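Long-range contact in collagen adhesin (Enterococcus faecalis, PDB 2OKM), which probably binds collagen as a cell-wall-anchored surface adhesin, this chain being its collagen-binding subdomain: residues S17-W22 with R105-I110. Residues are numbered along the deposited sequence; the frame is centred on the assembly and turned at random.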
ATOM      1  N   SER A  17      -7.556  15.815  11.320  1.00 33.08           N
ATOM      2  CA  SER A  17      -8.893  15.552  11.828  1.00 31.21           C
ATOM      3  C   SER A  17      -9.749  14.968  10.706  1.00 28.66           C
ATOM      4  O   SER A  17      -9.627  15.365   9.547  1.00 28.85           O
ATOM      5  CB  SER A  17      -9.524  16.850  12.334  1.00 32.60           C
ATOM      6  OG  SER A  17     -10.873  16.649  12.712  1.00 34.78           O
ATOM      7  N   ASN A  18     -10.605  14.017  11.059  1.00 26.67           N
ATOM      8  CA  ASN A  18     -11.496  13.379  10.100  1.00 23.86           C
ATOM      9  C   ASN A  18     -10.790  12.710   8.921  1.00 20.27           C
ATOM     10  O   ASN A  18     -11.275  12.748   7.794  1.00 16.89           O
ATOM     11  CB  ASN A  18     -12.523  14.394   9.590  1.00 26.62           C
ATOM     12  CG  ASN A  18     -13.473  14.860  10.682  1.00 29.07           C
ATOM     13  OD1 ASN A  18     -14.310  15.735  10.463  1.00 31.56           O
ATOM     14  ND2 ASN A  18     -13.346  14.271  11.868  1.00 30.02           N
ATOM     15  N   GLN A  19      -9.640  12.103   9.184  1.00 17.71           N
ATOM     16  CA  GLN A  19      -8.899  11.399   8.146  1.00 16.90           C
ATOM     17  C   GLN A  19      -8.333  10.101   8.695  1.00 15.71           C
ATOM     18  O   GLN A  19      -8.025   9.997   9.883  1.00 15.81           O
ATOM     19  CB  GLN A  19      -7.738  12.246   7.603  1.00 20.08           C
ATOM     20  CG  GLN A  19      -8.112  13.193   6.471  1.00 23.93           C
ATOM     21  CD  GLN A  19      -6.897  13.807   5.792  1.00 25.90           C
ATOM     22  OE1 GLN A  19      -7.015  14.461   4.758  1.00 29.16           O
ATOM     23  NE2 GLN A  19      -5.723  13.598   6.373  1.00 27.18           N
ATOM     24  N   VAL A  20      -8.219   9.106   7.826  1.00 14.09           N
ATOM     25  CA  VAL A  20      -7.641   7.831   8.211  1.00 12.87           C
ATOM     26  C   VAL A  20      -6.317   7.758   7.465  1.00 12.31           C
ATOM     27  O   VAL A  20      -6.263   8.040   6.266  1.00 11.05           O
ATOM     28  CB  VAL A  20      -8.510   6.631   7.776  1.00 13.78           C
ATOM     29  CG1 VAL A  20      -7.809   5.332   8.141  1.00 14.68           C
ATOM     30  CG2 VAL A  20      -9.871   6.697   8.452  1.00 14.28           C
ATOM     31  N   ARG A  21      -5.245   7.421   8.180  1.00 10.64           N
ATOM     32  CA  ARG A  21      -3.935   7.287   7.552  1.00 11.50           C
ATOM     33  C   ARG A  21      -3.717   5.801   7.300  1.00 11.47           C
ATOM     34  O   ARG A  21      -3.810   4.991   8.223  1.00 13.28           O
ATOM     35  CB  ARG A  21      -2.821   7.814   8.462  1.00 12.78           C
ATOM     36  CG  ARG A  21      -2.962   9.266   8.891  1.00 14.92           C
ATOM     37  CD  ARG A  21      -1.613   9.794   9.378  1.00 19.10           C
ATOM     38  NE  ARG A  21      -0.995   8.898  10.355  1.00 22.06           N
ATOM     39  CZ  ARG A  21       0.300   8.905  10.663  1.00 22.20           C
ATOM     40  NH1 ARG A  21       1.121   9.762  10.070  1.00 24.60           N
ATOM     41  NH2 ARG A  21       0.777   8.053  11.562  1.00 23.10           N
ATOM     42  N   TRP A  22      -3.444   5.444   6.050  1.00  9.41           N
ATOM     43  CA  TRP A  22      -3.228   4.048   5.689  1.00 10.28           C
ATOM     44  C   TRP A  22      -1.785   3.798   5.280  1.00  9.01           C
ATOM     45  O   TRP A  22      -1.090   4.708   4.817  1.00  9.20           O
ATOM     46  CB  TRP A  22      -4.166   3.637   4.544  1.00  8.83           C
ATOM     47  CG  TRP A  22      -5.613   3.498   4.947  1.00  9.88           C
ATOM     48  CD1 TRP A  22      -6.638   4.353   4.645  1.00 11.23           C
ATOM     49  CD2 TRP A  22      -6.188   2.447   5.735  1.00 11.52           C
ATOM     50  NE1 TRP A  22      -7.813   3.896   5.194  1.00 12.51           N
ATOM     51  CE2 TRP A  22      -7.567   2.725   5.867  1.00 11.78           C
ATOM     52  CE3 TRP A  22      -5.672   1.288   6.337  1.00  9.51           C
ATOM     53  CZ2 TRP A  22      -8.439   1.897   6.587  1.00 10.37           C
ATOM     54  CZ3 TRP A  22      -6.540   0.459   7.054  1.00 11.62           C
ATOM     55  CH2 TRP A  22      -7.910   0.769   7.167  1.00 11.18           C
ATOM     56  N   ARG A 105       2.153   5.472   1.747  1.00  9.35           N
ATOM     57  CA  ARG A 105       1.298   6.215   2.654  1.00  9.56           C
ATOM     58  C   ARG A 105       0.240   6.967   1.862  1.00  9.47           C
ATOM     59  O   ARG A 105       0.538   7.576   0.840  1.00 10.15           O
ATOM     60  CB  ARG A 105       2.118   7.232   3.460  1.00  9.70           C
ATOM     61  CG  ARG A 105       3.067   6.635   4.500  1.00 10.59           C
ATOM     62  CD  ARG A 105       3.829   7.746   5.217  1.00 10.40           C
ATOM     63  NE  ARG A 105       4.599   7.256   6.361  1.00 11.48           N
ATOM     64  CZ  ARG A 105       5.743   6.583   6.272  1.00 13.13           C
ATOM     65  NH1 ARG A 105       6.275   6.314   5.087  1.00 11.38           N
ATOM     66  NH2 ARG A 105       6.356   6.172   7.376  1.00 13.84           N
ATOM     67  N   TYR A 106      -1.001   6.903   2.328  1.00  9.44           N
ATOM     68  CA  TYR A 106      -2.086   7.642   1.700  1.00  9.23           C
ATOM     69  C   TYR A 106      -3.178   7.819   2.732  1.00  9.79           C
ATOM     70  O   TYR A 106      -3.221   7.103   3.734  1.00 10.15           O
ATOM     71  CB  TYR A 106      -2.616   6.921   0.449  1.00  9.68           C
ATOM     72  CG  TYR A 106      -3.338   5.617   0.699  1.00 10.30           C
ATOM     73  CD1 TYR A 106      -4.715   5.589   0.945  1.00  9.31           C
ATOM     74  CD2 TYR A 106      -2.646   4.404   0.675  1.00 10.54           C
ATOM     75  CE1 TYR A 106      -5.382   4.383   1.154  1.00 11.21           C
ATOM     76  CE2 TYR A 106      -3.303   3.195   0.885  1.00 10.18           C
ATOM     77  CZ  TYR A 106      -4.669   3.191   1.123  1.00 10.01           C
ATOM     78  OH  TYR A 106      -5.321   1.998   1.333  1.00 12.80           O
ATOM     79  N   THR A 107      -4.057   8.785   2.499  1.00 10.13           N
ATOM     80  CA  THR A 107      -5.135   9.033   3.438  1.00 10.23           C
ATOM     81  C   THR A 107      -6.488   8.948   2.775  1.00 11.35           C
ATOM     82  O   THR A 107      -6.607   8.961   1.551  1.00 11.05           O
ATOM     83  CB  THR A 107      -5.035  10.436   4.060  1.00 10.98           C
ATOM     84  OG1 THR A 107      -4.958  11.415   3.017  1.00 12.75           O
ATOM     85  CG2 THR A 107      -3.810  10.541   4.952  1.00 10.85           C
ATOM     86  N   SER A 108      -7.507   8.841   3.611  1.00 12.14           N
ATOM     87  CA  SER A 108      -8.875   8.824   3.147  1.00 13.44           C
ATOM     88  C   SER A 108      -9.602   9.763   4.077  1.00 13.62           C
ATOM     89  O   SER A 108      -9.266   9.863   5.257  1.00 13.65           O
ATOM     90  CB  SER A 108      -9.469   7.424   3.226  1.00 14.72           C
ATOM     91  OG  SER A 108      -8.892   6.610   2.225  1.00 19.31           O
ATOM     92  N   THR A 109     -10.573  10.481   3.532  1.00 13.35           N
ATOM     93  CA  THR A 109     -11.361  11.408   4.323  1.00 14.47           C
ATOM     94  C   THR A 109     -12.513  10.631   4.938  1.00 13.83           C
ATOM     95  O   THR A 109     -13.146   9.814   4.268  1.00 14.01           O
ATOM     96  CB  THR A 109     -11.927  12.541   3.441  1.00 15.26           C
ATOM     97  OG1 THR A 109     -10.844  13.307   2.897  1.00 17.98           O
ATOM     98  CG2 THR A 109     -12.835  13.450   4.256  1.00 17.22           C
ATOM     99  N   ILE A 110     -12.769  10.875   6.218  1.00 14.08           N
ATOM    100  CA  ILE A 110     -13.853  10.206   6.918  1.00 13.46           C
ATOM    101  C   ILE A 110     -15.145  10.965   6.637  1.00 14.00           C
ATOM    102  O   ILE A 110     -15.223  12.171   6.858  1.00 15.16           O
ATOM    103  CB  ILE A 110     -13.593  10.184   8.436  1.00 14.13           C
ATOM    104  CG1 ILE A 110     -12.315   9.391   8.727  1.00 14.34           C
ATOM    105  CG2 ILE A 110     -14.787   9.577   9.158  1.00 15.11           C
ATOM    106  CD1 ILE A 110     -11.870   9.431  10.180  1.00 14.99           C
TER
HETATM  107  O   HOH W   1      -9.640  15.320   4.026  1.00 21.69           O
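Trp22 lays its CB over one face of the Tyr106 ring, a CH-pi contact with CB 3.7 Å from the ring centroid. Tyr106 CG sits between its backbone N and carbonyl carbon (chi1 68°), which tips the ring toward Trp22. The pyrrole ring of Trp22 and the Tyr106 ring are tilted 27° to each other and displaced, with little stacking. Trp22 NE1 is hydrogen-bonded to Gln47 OE1, and Tyr106 OH to Lys9 NZ. Val20 CG2 meets Ile110 CG1 at 3.6 Å, the side chains crossing at about a right angle. On the other face of the sheet, Gln19 is extended beyond CG and slants across Thr107, NE2 3.9 Å from Thr107 CG2. One water donates to Gln19 OE1 and also bonds Thr109 OG1, itself hydrogen-bonded to Asn50 ND2. Antiparallel backbone hydrogen bonds run from Val20 N to Ser108 O (2.9 Å), Ser108 N to Val20 O (3.0 Å), Trp22 N to Tyr106 O and Ile110 N to Asn18 O (2.9 Å); Tyr106 N to Trp22 O is weak. In this sheet of the collagen-binding domain, strand 7-12 pairs with 19-26, and 47-49 and 55-59 with 101-110, all antiparallel; Val20 and Ile110 pack on Phe120 of strand 119-128 in the other sheet.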